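Long-range contacts in glutaredoxin (Populus tremula x Populus tremuloides, PDB 2E7P), which binds a glutathione-ligated [2Fe-2S] cluster and probably reduces low-molecular-weight and protein disulfides at the expense of glutathione: residues V23-T28 with K48-D53; K37-Q42 with T89-H94; A66-R71 with G81-G86. All coordinates share one frame; numbering follows the deposited sequence.

Interaction 1: residues V23-T28 with K48-D53; sequences VVFSKT and KVVELD. With GSH (glutathione), chain H.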
loop_
_atom_site.group_PDB
_atom_site.type_symbol
_atom_site.label_atom_id
_atom_site.label_comp_id
_atom_site.label_asym_id
_atom_site.label_seq_id
_atom_site.Cartn_x
_atom_site.Cartn_y
_atom_site.Cartn_z
ATOM N N VAL C 23 0.273 16.921 -8.240
ATOM C CA VAL C 23 0.320 15.631 -8.918
ATOM C C VAL C 23 0.913 14.589 -7.969
ATOM O O VAL C 23 1.991 14.798 -7.359
ATOM C CB VAL C 23 1.118 15.689 -10.257
ATOM C CG1 VAL C 23 1.268 14.261 -10.844
ATOM C CG2 VAL C 23 0.417 16.643 -11.278
ATOM N N VAL C 24 0.188 13.491 -7.847
ATOM C CA VAL C 24 0.601 12.361 -7.005
ATOM C C VAL C 24 0.802 11.123 -7.881
ATOM O O VAL C 24 -0.151 10.543 -8.349
ATOM C CB VAL C 24 -0.448 12.055 -5.898
ATOM C CG1 VAL C 24 0.008 10.905 -5.027
ATOM C CG2 VAL C 24 -0.673 13.287 -4.999
ATOM N N PHE C 25 2.044 10.716 -8.090
ATOM C CA PHE C 25 2.319 9.365 -8.612
ATOM C C PHE C 25 2.083 8.314 -7.516
ATOM O O PHE C 25 2.581 8.426 -6.410
ATOM C CB PHE C 25 3.733 9.270 -9.222
ATOM C CG PHE C 25 3.960 10.219 -10.381
ATOM C CD1 PHE C 25 3.676 9.838 -11.685
ATOM C CD2 PHE C 25 4.485 11.481 -10.159
ATOM C CE1 PHE C 25 3.922 10.686 -12.755
ATOM C CE2 PHE C 25 4.701 12.357 -11.217
ATOM C CZ PHE C 25 4.422 11.946 -12.523
ATOM N N SER C 26 1.301 7.295 -7.855
ATOM C CA SER C 26 0.641 6.441 -6.891
ATOM C C SER C 26 0.520 5.000 -7.436
ATOM O O SER C 26 0.800 4.744 -8.600
ATOM C CB SER C 26 -0.750 7.045 -6.610
ATOM O OG SER C 26 -1.525 6.242 -5.757
ATOM N N LYS C 27 0.179 4.063 -6.557
ATOM C CA LYS C 27 -0.234 2.717 -6.915
ATOM C C LYS C 27 -1.567 2.530 -6.184
ATOM O O LYS C 27 -1.742 3.012 -5.047
ATOM C CB LYS C 27 0.767 1.656 -6.431
ATOM C CG LYS C 27 2.162 1.633 -7.104
ATOM C CD LYS C 27 2.180 0.918 -8.418
ATOM C CE LYS C 27 3.538 1.101 -9.107
ATOM N NZ LYS C 27 4.535 0.008 -8.798
ATOM N N THR C 28 -2.512 1.845 -6.843
ATOM C CA THR C 28 -3.893 1.762 -6.357
ATOM C C THR C 28 -3.964 0.948 -5.069
ATOM O O THR C 28 -4.829 1.161 -4.239
ATOM C CB THR C 28 -4.812 1.085 -7.384
ATOM O OG1 THR C 28 -4.265 -0.204 -7.712
ATOM C CG2 THR C 28 -4.957 1.952 -8.660
ATOM N N LYS C 48 -4.071 15.736 -9.037
ATOM C CA LYS C 48 -4.181 14.692 -10.028
ATOM C C LYS C 48 -3.426 13.449 -9.538
ATOM O O LYS C 48 -2.321 13.548 -9.038
ATOM C CB LYS C 48 -3.605 15.204 -11.341
ATOM C CG LYS C 48 -3.424 14.146 -12.371
ATOM C CD LYS C 48 -2.834 14.724 -13.624
ATOM C CE LYS C 48 -2.621 13.611 -14.621
ATOM N NZ LYS C 48 -2.967 14.132 -15.932
ATOM N N VAL C 49 -4.037 12.283 -9.678
ATOM C CA VAL C 49 -3.408 11.049 -9.279
ATOM C C VAL C 49 -3.014 10.293 -10.547
ATOM O O VAL C 49 -3.840 10.081 -11.444
ATOM C CB VAL C 49 -4.335 10.162 -8.418
ATOM C CG1 VAL C 49 -3.600 8.925 -8.009
ATOM C CG2 VAL C 49 -4.787 10.908 -7.173
ATOM N N VAL C 50 -1.749 9.897 -10.618
ATOM C CA VAL C 50 -1.300 9.040 -11.709
ATOM C C VAL C 50 -1.103 7.688 -11.100
ATOM O O VAL C 50 -0.143 7.482 -10.420
ATOM C CB VAL C 50 0.033 9.558 -12.293
ATOM C CG1 VAL C 50 0.522 8.646 -13.447
ATOM C CG2 VAL C 50 -0.122 11.033 -12.736
ATOM N N GLU C 51 -2.030 6.766 -11.303
ATOM C CA GLU C 51 -1.839 5.432 -10.764
ATOM C C GLU C 51 -0.928 4.652 -11.696
ATOM O O GLU C 51 -1.336 4.244 -12.774
ATOM C CB GLU C 51 -3.183 4.732 -10.572
ATOM C CG GLU C 51 -4.170 5.536 -9.712
ATOM C CD GLU C 51 -3.901 5.428 -8.202
ATOM O OE1 GLU C 51 -2.819 4.961 -7.792
ATOM O OE2 GLU C 51 -4.772 5.862 -7.399
ATOM N N LEU C 52 0.318 4.426 -11.279
ATOM C CA LEU C 52 1.284 3.830 -12.193
ATOM C C LEU C 52 0.937 2.386 -12.583
ATOM O O LEU C 52 1.217 1.973 -13.698
ATOM C CB LEU C 52 2.705 3.935 -11.636
ATOM C CG LEU C 52 3.315 5.345 -11.472
ATOM C CD1 LEU C 52 4.532 5.286 -10.559
ATOM C CD2 LEU C 52 3.675 6.029 -12.804
ATOM N N ASP C 53 0.322 1.633 -11.676
ATOM C CA ASP C 53 -0.058 0.233 -11.951
ATOM C C ASP C 53 -1.250 0.135 -12.917
ATOM O O ASP C 53 -1.661 -0.957 -13.310
ATOM C CB ASP C 53 -0.362 -0.537 -10.634
ATOM C CG ASP C 53 -1.427 0.151 -9.760
ATOM O OD1 ASP C 53 -1.545 1.398 -9.769
ATOM O OD2 ASP C 53 -2.165 -0.572 -9.052
HETATM N N1 GSH H . 9.451 6.512 2.805
HETATM C CA1 GSH H . 8.596 6.346 1.627
HETATM C C1 GSH H . 7.494 7.364 1.707
HETATM O O11 GSH H . 6.760 7.643 0.716
HETATM O O12 GSH H . 7.367 7.939 2.811
HETATM C CB1 GSH H . 8.095 4.895 1.553
HETATM C CG1 GSH H . 7.301 4.589 0.262
HETATM C CD1 GSH H . 7.199 3.110 -0.000
HETATM O OE1 GSH H . 7.775 2.289 0.699
HETATM N N2 GSH H . 6.519 2.752 -1.083
HETATM C CA2 GSH H . 6.385 1.342 -1.468
HETATM C C2 GSH H . 6.740 1.234 -2.936
HETATM O O2 GSH H . 6.646 2.201 -3.719
HETATM C CB2 GSH H . 4.917 0.865 -1.221
HETATM S SG2 GSH H . 3.994 0.875 0.374
HETATM N N3 GSH H . 7.169 0.056 -3.397
HETATM C CA3 GSH H . 7.489 -0.135 -4.784
HETATM C C3 GSH H . 6.188 -0.060 -5.575
HETATM O O31 GSH H . 5.086 -0.380 -5.066
HETATM O O32 GSH H . 6.261 0.315 -6.754
#

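Interaction 2: residues K37-Q42 with T89-H94; sequences KQLLTQ and TVVEKH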
loop_
_atom_site.group_PDB
_atom_site.type_symbol
_atom_site.label_atom_id
_atom_site.label_comp_id
_atom_site.label_asym_id
_atom_site.label_seq_id
_atom_site.Cartn_x
_atom_site.Cartn_y
_atom_site.Cartn_z
ATOM N N LYS C 37 -3.300 11.072 -0.099
ATOM C CA LYS C 37 -4.588 11.516 -0.618
ATOM C C LYS C 37 -5.466 12.072 0.503
ATOM O O LYS C 37 -6.143 13.088 0.313
ATOM C CB LYS C 37 -5.281 10.322 -1.314
ATOM C CG LYS C 37 -4.651 9.978 -2.671
ATOM C CD LYS C 37 -5.056 8.595 -3.073
ATOM C CE LYS C 37 -4.218 8.084 -4.267
ATOM N NZ LYS C 37 -4.811 6.842 -4.798
ATOM N N GLN C 38 -5.493 11.362 1.632
ATOM C CA GLN C 38 -6.215 11.801 2.833
ATOM C C GLN C 38 -5.754 13.196 3.291
ATOM O O GLN C 38 -6.560 14.075 3.529
ATOM C CB GLN C 38 -6.009 10.797 3.980
ATOM C CG GLN C 38 -6.859 11.140 5.249
ATOM C CD GLN C 38 -6.707 10.103 6.334
ATOM O OE1 GLN C 38 -5.619 9.578 6.549
ATOM N NE2 GLN C 38 -7.802 9.816 7.046
ATOM N N LEU C 39 -4.445 13.375 3.409
ATOM C CA LEU C 39 -3.862 14.663 3.804
ATOM C C LEU C 39 -4.140 15.769 2.810
ATOM O O LEU C 39 -4.431 16.880 3.205
ATOM C CB LEU C 39 -2.340 14.505 4.024
ATOM C CG LEU C 39 -2.090 13.691 5.301
ATOM C CD1 LEU C 39 -0.639 13.180 5.411
ATOM C CD2 LEU C 39 -2.571 14.539 6.561
ATOM N N LEU C 40 -4.077 15.482 1.518
ATOM C CA LEU C 40 -4.486 16.503 0.515
ATOM C C LEU C 40 -5.973 16.861 0.589
ATOM O O LEU C 40 -6.343 18.034 0.604
ATOM C CB LEU C 40 -4.072 16.108 -0.915
ATOM C CG LEU C 40 -2.551 16.021 -1.085
ATOM C CD1 LEU C 40 -2.214 15.293 -2.410
ATOM C CD2 LEU C 40 -1.913 17.432 -1.039
ATOM N N THR C 41 -6.827 15.849 0.651
ATOM C CA THR C 41 -8.267 16.092 0.786
ATOM C C THR C 41 -8.558 16.871 2.080
ATOM O O THR C 41 -9.411 17.752 2.086
ATOM C CB THR C 41 -9.041 14.755 0.798
ATOM O OG1 THR C 41 -8.786 14.037 -0.414
ATOM C CG2 THR C 41 -10.564 14.929 1.001
ATOM N N GLN C 42 -7.855 16.552 3.166
ATOM C CA GLN C 42 -8.072 17.241 4.448
ATOM C C GLN C 42 -7.756 18.736 4.331
ATOM O O GLN C 42 -8.487 19.568 4.844
ATOM C CB GLN C 42 -7.237 16.614 5.566
ATOM C CG GLN C 42 -7.336 17.373 6.927
ATOM C CD GLN C 42 -6.464 16.759 8.000
ATOM O OE1 GLN C 42 -5.368 16.270 7.714
ATOM N NE2 GLN C 42 -6.939 16.757 9.223
ATOM N N THR C 89 7.236 12.739 3.940
ATOM C CA THR C 89 7.318 14.175 3.671
ATOM C C THR C 89 5.979 14.888 3.842
ATOM O O THR C 89 5.912 15.952 4.522
ATOM C CB THR C 89 7.870 14.499 2.263
ATOM O OG1 THR C 89 9.063 13.738 2.025
ATOM C CG2 THR C 89 8.205 15.978 2.174
ATOM N N VAL C 90 4.924 14.357 3.208
ATOM C CA VAL C 90 3.627 15.037 3.252
ATOM C C VAL C 90 3.052 15.097 4.685
ATOM O O VAL C 90 2.476 16.127 5.093
ATOM C CB VAL C 90 2.570 14.447 2.255
ATOM C CG1 VAL C 90 1.226 15.177 2.409
ATOM C CG2 VAL C 90 3.051 14.587 0.836
ATOM N N VAL C 91 3.198 13.994 5.420
ATOM C CA VAL C 91 2.775 13.931 6.832
ATOM C C VAL C 91 3.513 15.037 7.611
ATOM O O VAL C 91 2.893 15.816 8.321
ATOM C CB VAL C 91 3.069 12.531 7.464
ATOM C CG1 VAL C 91 2.883 12.561 9.007
ATOM C CG2 VAL C 91 2.173 11.421 6.859
ATOM N N GLU C 92 4.826 15.115 7.454
ATOM C CA GLU C 92 5.621 16.188 8.097
ATOM C C GLU C 92 5.186 17.633 7.763
ATOM O O GLU C 92 5.075 18.486 8.659
ATOM C CB GLU C 92 7.086 15.993 7.751
ATOM C CG GLU C 92 8.072 16.595 8.729
ATOM C CD GLU C 92 9.507 16.187 8.361
ATOM O OE1 GLU C 92 10.149 15.361 9.107
ATOM O OE2 GLU C 92 9.969 16.674 7.296
ATOM N N LYS C 93 4.942 17.913 6.487
ATOM C CA LYS C 93 4.390 19.219 6.063
ATOM C C LYS C 93 3.043 19.560 6.722
ATOM O O LYS C 93 2.800 20.699 7.183
ATOM C CB LYS C 93 4.246 19.276 4.534
ATOM C CG LYS C 93 5.599 19.041 3.791
ATOM C CD LYS C 93 6.557 20.198 4.010
ATOM C CE LYS C 93 7.739 20.189 2.998
ATOM N NZ LYS C 93 8.986 20.699 3.663
ATOM N N HIS C 94 2.149 18.578 6.726
ATOM C CA HIS C 94 0.922 18.720 7.483
ATOM C C HIS C 94 1.185 18.971 8.979
ATOM O O HIS C 94 0.622 19.893 9.548
ATOM C CB HIS C 94 0.034 17.494 7.333
ATOM C CG HIS C 94 -1.170 17.533 8.225
ATOM N ND1 HIS C 94 -1.395 16.602 9.220
ATOM C CD2 HIS C 94 -2.193 18.426 8.302
ATOM C CE1 HIS C 94 -2.530 16.890 9.835
ATOM N NE2 HIS C 94 -3.032 17.991 9.304
#

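Interaction 3: residues A66-R71 with G81-G86; sequences AHWTGR and GKQIGG. With GSH (glutathione), chain H.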
loop_
_atom_site.group_PDB
_atom_site.type_symbol
_atom_site.label_atom_id
_atom_site.label_comp_id
_atom_site.label_asym_id
_atom_site.label_seq_id
_atom_site.Cartn_x
_atom_site.Cartn_y
_atom_site.Cartn_z
ATOM N N ALA C 66 12.584 7.480 -10.703
ATOM C CA ALA C 66 13.736 7.109 -9.892
ATOM C C ALA C 66 14.997 7.840 -10.352
ATOM O O ALA C 66 15.648 8.540 -9.562
ATOM C CB ALA C 66 13.927 5.621 -9.884
ATOM N N HIS C 67 15.305 7.727 -11.643
ATOM C CA HIS C 67 16.495 8.397 -12.193
ATOM C C HIS C 67 16.430 9.911 -11.991
ATOM O O HIS C 67 17.421 10.573 -11.667
ATOM C CB HIS C 67 16.619 8.102 -13.683
ATOM C CG HIS C 67 17.223 6.771 -13.992
ATOM N ND1 HIS C 67 18.517 6.443 -13.648
ATOM C CD2 HIS C 67 16.717 5.689 -14.638
ATOM C CE1 HIS C 67 18.784 5.214 -14.062
ATOM N NE2 HIS C 67 17.716 4.741 -14.683
ATOM N N TRP C 68 15.250 10.478 -12.165
ATOM C CA TRP C 68 15.168 11.926 -12.179
ATOM C C TRP C 68 15.152 12.530 -10.772
ATOM O O TRP C 68 15.887 13.504 -10.484
ATOM C CB TRP C 68 13.982 12.355 -13.065
ATOM C CG TRP C 68 13.529 13.783 -12.961
ATOM C CD1 TRP C 68 14.316 14.892 -12.905
ATOM C CD2 TRP C 68 12.178 14.248 -12.993
ATOM N NE1 TRP C 68 13.535 16.023 -12.827
ATOM C CE2 TRP C 68 12.218 15.653 -12.900
ATOM C CE3 TRP C 68 10.926 13.603 -13.083
ATOM C CZ2 TRP C 68 11.047 16.453 -12.891
ATOM C CZ3 TRP C 68 9.755 14.381 -13.031
ATOM C CH2 TRP C 68 9.825 15.790 -12.932
ATOM N N THR C 69 14.328 11.948 -9.890
ATOM C CA THR C 69 14.014 12.571 -8.611
ATOM C C THR C 69 14.779 11.940 -7.456
ATOM O O THR C 69 14.824 12.487 -6.325
ATOM C CB THR C 69 12.484 12.463 -8.329
ATOM O OG1 THR C 69 12.109 11.103 -8.071
ATOM C CG2 THR C 69 11.671 12.975 -9.530
ATOM N N GLY C 70 15.352 10.774 -7.721
ATOM C CA GLY C 70 15.969 9.988 -6.674
ATOM C C GLY C 70 14.965 9.291 -5.758
ATOM O O GLY C 70 15.347 8.757 -4.722
ATOM N N ARG C 71 13.694 9.339 -6.126
ATOM C CA ARG C 71 12.607 8.619 -5.417
ATOM C C ARG C 71 11.950 7.613 -6.352
ATOM O O ARG C 71 11.223 8.008 -7.281
ATOM C CB ARG C 71 11.563 9.604 -4.866
ATOM C CG ARG C 71 10.387 8.935 -4.118
ATOM C CD ARG C 71 9.448 9.967 -3.537
ATOM N NE ARG C 71 10.153 10.760 -2.564
ATOM C CZ ARG C 71 10.371 10.384 -1.303
ATOM N NH1 ARG C 71 9.842 9.248 -0.845
ATOM N NH2 ARG C 71 11.102 11.158 -0.507
ATOM N N GLY C 81 4.752 21.683 -9.746
ATOM C CA GLY C 81 5.851 21.147 -10.584
ATOM C C GLY C 81 7.169 20.912 -9.856
ATOM O O GLY C 81 8.135 20.474 -10.458
ATOM N N LYS C 82 7.192 21.193 -8.559
ATOM C CA LYS C 82 8.368 21.000 -7.713
ATOM C C LYS C 82 8.229 19.688 -6.944
ATOM O O LYS C 82 7.145 19.373 -6.461
ATOM C CB LYS C 82 8.486 22.137 -6.693
ATOM C CG LYS C 82 8.719 23.541 -7.284
ATOM C CD LYS C 82 8.356 24.637 -6.239
ATOM C CE LYS C 82 8.591 26.083 -6.752
ATOM N NZ LYS C 82 8.665 27.016 -5.532
ATOM N N GLN C 83 9.335 18.953 -6.818
ATOM C CA GLN C 83 9.402 17.713 -6.061
ATOM C C GLN C 83 9.193 17.967 -4.583
ATOM O O GLN C 83 9.945 18.729 -3.962
ATOM C CB GLN C 83 10.749 17.027 -6.268
ATOM C CG GLN C 83 10.919 16.546 -7.697
ATOM C CD GLN C 83 12.352 16.314 -8.095
ATOM O OE1 GLN C 83 12.774 16.686 -9.209
ATOM N NE2 GLN C 83 13.124 15.694 -7.201
ATOM N N ILE C 84 8.168 17.333 -4.021
ATOM C CA ILE C 84 7.913 17.463 -2.601
ATOM C C ILE C 84 8.571 16.318 -1.838
ATOM O O ILE C 84 9.447 16.552 -1.005
ATOM C CB ILE C 84 6.391 17.642 -2.301
ATOM C CG1 ILE C 84 5.833 18.899 -3.011
ATOM C CG2 ILE C 84 6.094 17.642 -0.783
ATOM C CD1 ILE C 84 6.623 20.279 -2.790
ATOM N N GLY C 85 8.162 15.082 -2.138
ATOM C CA GLY C 85 8.710 13.919 -1.501
ATOM C C GLY C 85 7.639 12.840 -1.492
ATOM O O GLY C 85 6.804 12.766 -2.390
ATOM N N GLY C 86 7.664 12.012 -0.463
ATOM C CA GLY C 86 6.767 10.884 -0.348
ATOM C C GLY C 86 5.736 11.101 0.734
ATOM O O GLY C 86 5.395 12.242 1.054
HETATM N N1 GSH H . 9.451 6.512 2.805
HETATM C CA1 GSH H . 8.596 6.346 1.627
HETATM C C1 GSH H . 7.494 7.364 1.707
HETATM O O11 GSH H . 6.760 7.643 0.716
HETATM O O12 GSH H . 7.367 7.939 2.811
HETATM C CB1 GSH H . 8.095 4.895 1.553
HETATM C CG1 GSH H . 7.301 4.589 0.262
HETATM C CD1 GSH H . 7.199 3.110 -0.000
HETATM O OE1 GSH H . 7.775 2.289 0.699
HETATM N N2 GSH H . 6.519 2.752 -1.083
HETATM C CA2 GSH H . 6.385 1.342 -1.468
HETATM C C2 GSH H . 6.740 1.234 -2.936
HETATM O O2 GSH H . 6.646 2.201 -3.719
HETATM C CB2 GSH H . 4.917 0.865 -1.221
HETATM S SG2 GSH H . 3.994 0.875 0.374
HETATM N N3 GSH H . 7.169 0.056 -3.397
HETATM C CA3 GSH H . 7.489 -0.135 -4.784
HETATM C C3 GSH H . 6.188 -0.060 -5.575
HETATM O O31 GSH H . 5.086 -0.380 -5.066
HETATM O O32 GSH H . 6.261 0.315 -6.754
HETATM O O HOH W 1 15.999 16.177 -9.926
#

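Interaction 1: residues V23-T28 with K48-D53
Strands 22-26 and 48-51 are the two parallel arms of the beta-alpha-beta unit of the thioredoxin fold, joined through helix 31-42, and the loop after strand 22-26 carries Lys27 into the glutathione site. The backbone ladder is regular. Val24 N donates to Lys48 O, Val24 O accepts from Val50 N, Ser26 N reaches Val50 O, and Ser26 O closes the run by accepting from Leu52 N at 2.7 Å. On one face Phe25 lies beside Val50 and points the same way, its CD1 3.7 Å from Val50 CB, with Leu52 CD2 next to the same ring carbon. On the other face Ser26 OG, anti to its own N (chi1 176°), donates to Glu51 OE1 at 2.7 Å, meeting it from above the carboxylate plane. Past the strands Asp53 holds Thr28 at both its hydroxyl and its backbone N: Thr28 OG1 gives a short bond to the syn lone pair of Asp53 OD2, and Thr28 N one of 3.1 Å to Asp53 OD1; a weaker bond runs from the same N to OD2. Between these, Lys27 bends at chi2 (-81°), lays CD 3.7 Å from Asp53 CB and sends NZ to glutathione O32 at 2.7 Å. With the backbone pinned at Ser26 and Thr28, the base of Lys27 is fixed between two held residues, and its ammonium probably neutralises the glycyl carboxylate of glutathione.

Interaction 2: residues K37-Q42 with T89-H94
Leu39 on helix 31-42 packs against Val90, Val91 and His94 of helix 87-95, two helices of the thioredoxin fold that run in the same general direction, their short axes 30° apart and 10.1 Å at closest approach. Its CB starts the contact, 4.0 Å from Val90 CG1. From there CG lies anti to the carbonyl carbon (chi1 -71°), and the two methyls part company. CD1 goes to Val91, where it crosses the side chain and comes within 3.6 Å of CG2; Val91 CA is close behind. CD2 goes to His94 and sits over one face of the imidazole, offset toward the rim, in a CH-pi contact 3.9 Å from the ring centroid. One leucine thus touches three residues spread over a full turn of the neighbouring helix. Val90 also packs on Val36, and Val91 on the side chain of Arg35, both from the N-terminal half of helix 31-42. At the outer end Gln42 stretches out to His94 as well, its amide plane turned 35° from the ring. Its OE1 stands over the same face that Leu39 CD2 covers, 3.3 Å from His94 NE2, at an angle too poor for a hydrogen bond.

Interaction 3: residues A66-R71 with G81-G86
A guanidinium group lying flat on a peptide unit is the striking feature here: Arg71 spreads one face over the Gly85-Gly86 link, with CZ 3.3 Å from Gly86 N and NE 3.4 Å from Gly85 C. Gly86 N stands over the centre of the guanidinium, Gly85 C nearer its rim. The side chain runs straight out (chi1 180°) and then bends at chi3 (-63°), which brings the flat group down on the backbone. Gly85 belongs to a classic beta bulge, in which Ile84 and Gly85 both face Val77, and Gly86 is the N-cap residue of helix 87-95. Glutathione O11 lies 3.4 Å from Gly86 CA, and Arg71 NH1 is 3.8 Å from the same oxygen. From strand 82-85, Gln83 reaches across to the end of helix 58-69. Its NE2 comes within 3.5 Å of Thr69 CB, while OE1 is 3.8 Å from Trp68 NE1, the amide and ring planes 71° apart. A water donates to Trp68 O and, weakly, to Gln83 OE1. Thr69 OG1 accepts from Arg71 N at 3.1 Å in an ST turn and also bonds to Leu65 O, steadying the turn from which Arg71 sets out. Backbone and side chain together therefore place a positive charge beside the alpha-carboxylate of the gamma-glutamyl residue, where it probably favours the anionic form without a direct bond.

Overall arrangement
Interactions 1 and 3 approach one glutathione from different ends: interaction 1 reaches its glycyl carboxylate through Lys27, while interaction 3 sets Arg71 and Gly86 beside the alpha-carboxylate of the gamma-glutamyl residue. Their centres are 14 Å apart and their nearest atoms about 6 Å. Tyr29, Gln62, Val74, Cys87 and Asp88 also hydrogen-bond the tripeptide. Interaction 2 stands back, with the side chain of Val91 about 7 Å from the glutathione, yet it touches both others: Lys37 NZ forms a salt bridge with Glu51 OE2 at 2.8 Å, and Thr89 CG2 meets Ile84 O at 3.5 Å. Its helix 31-42 begins beside the cluster ligand Cys30.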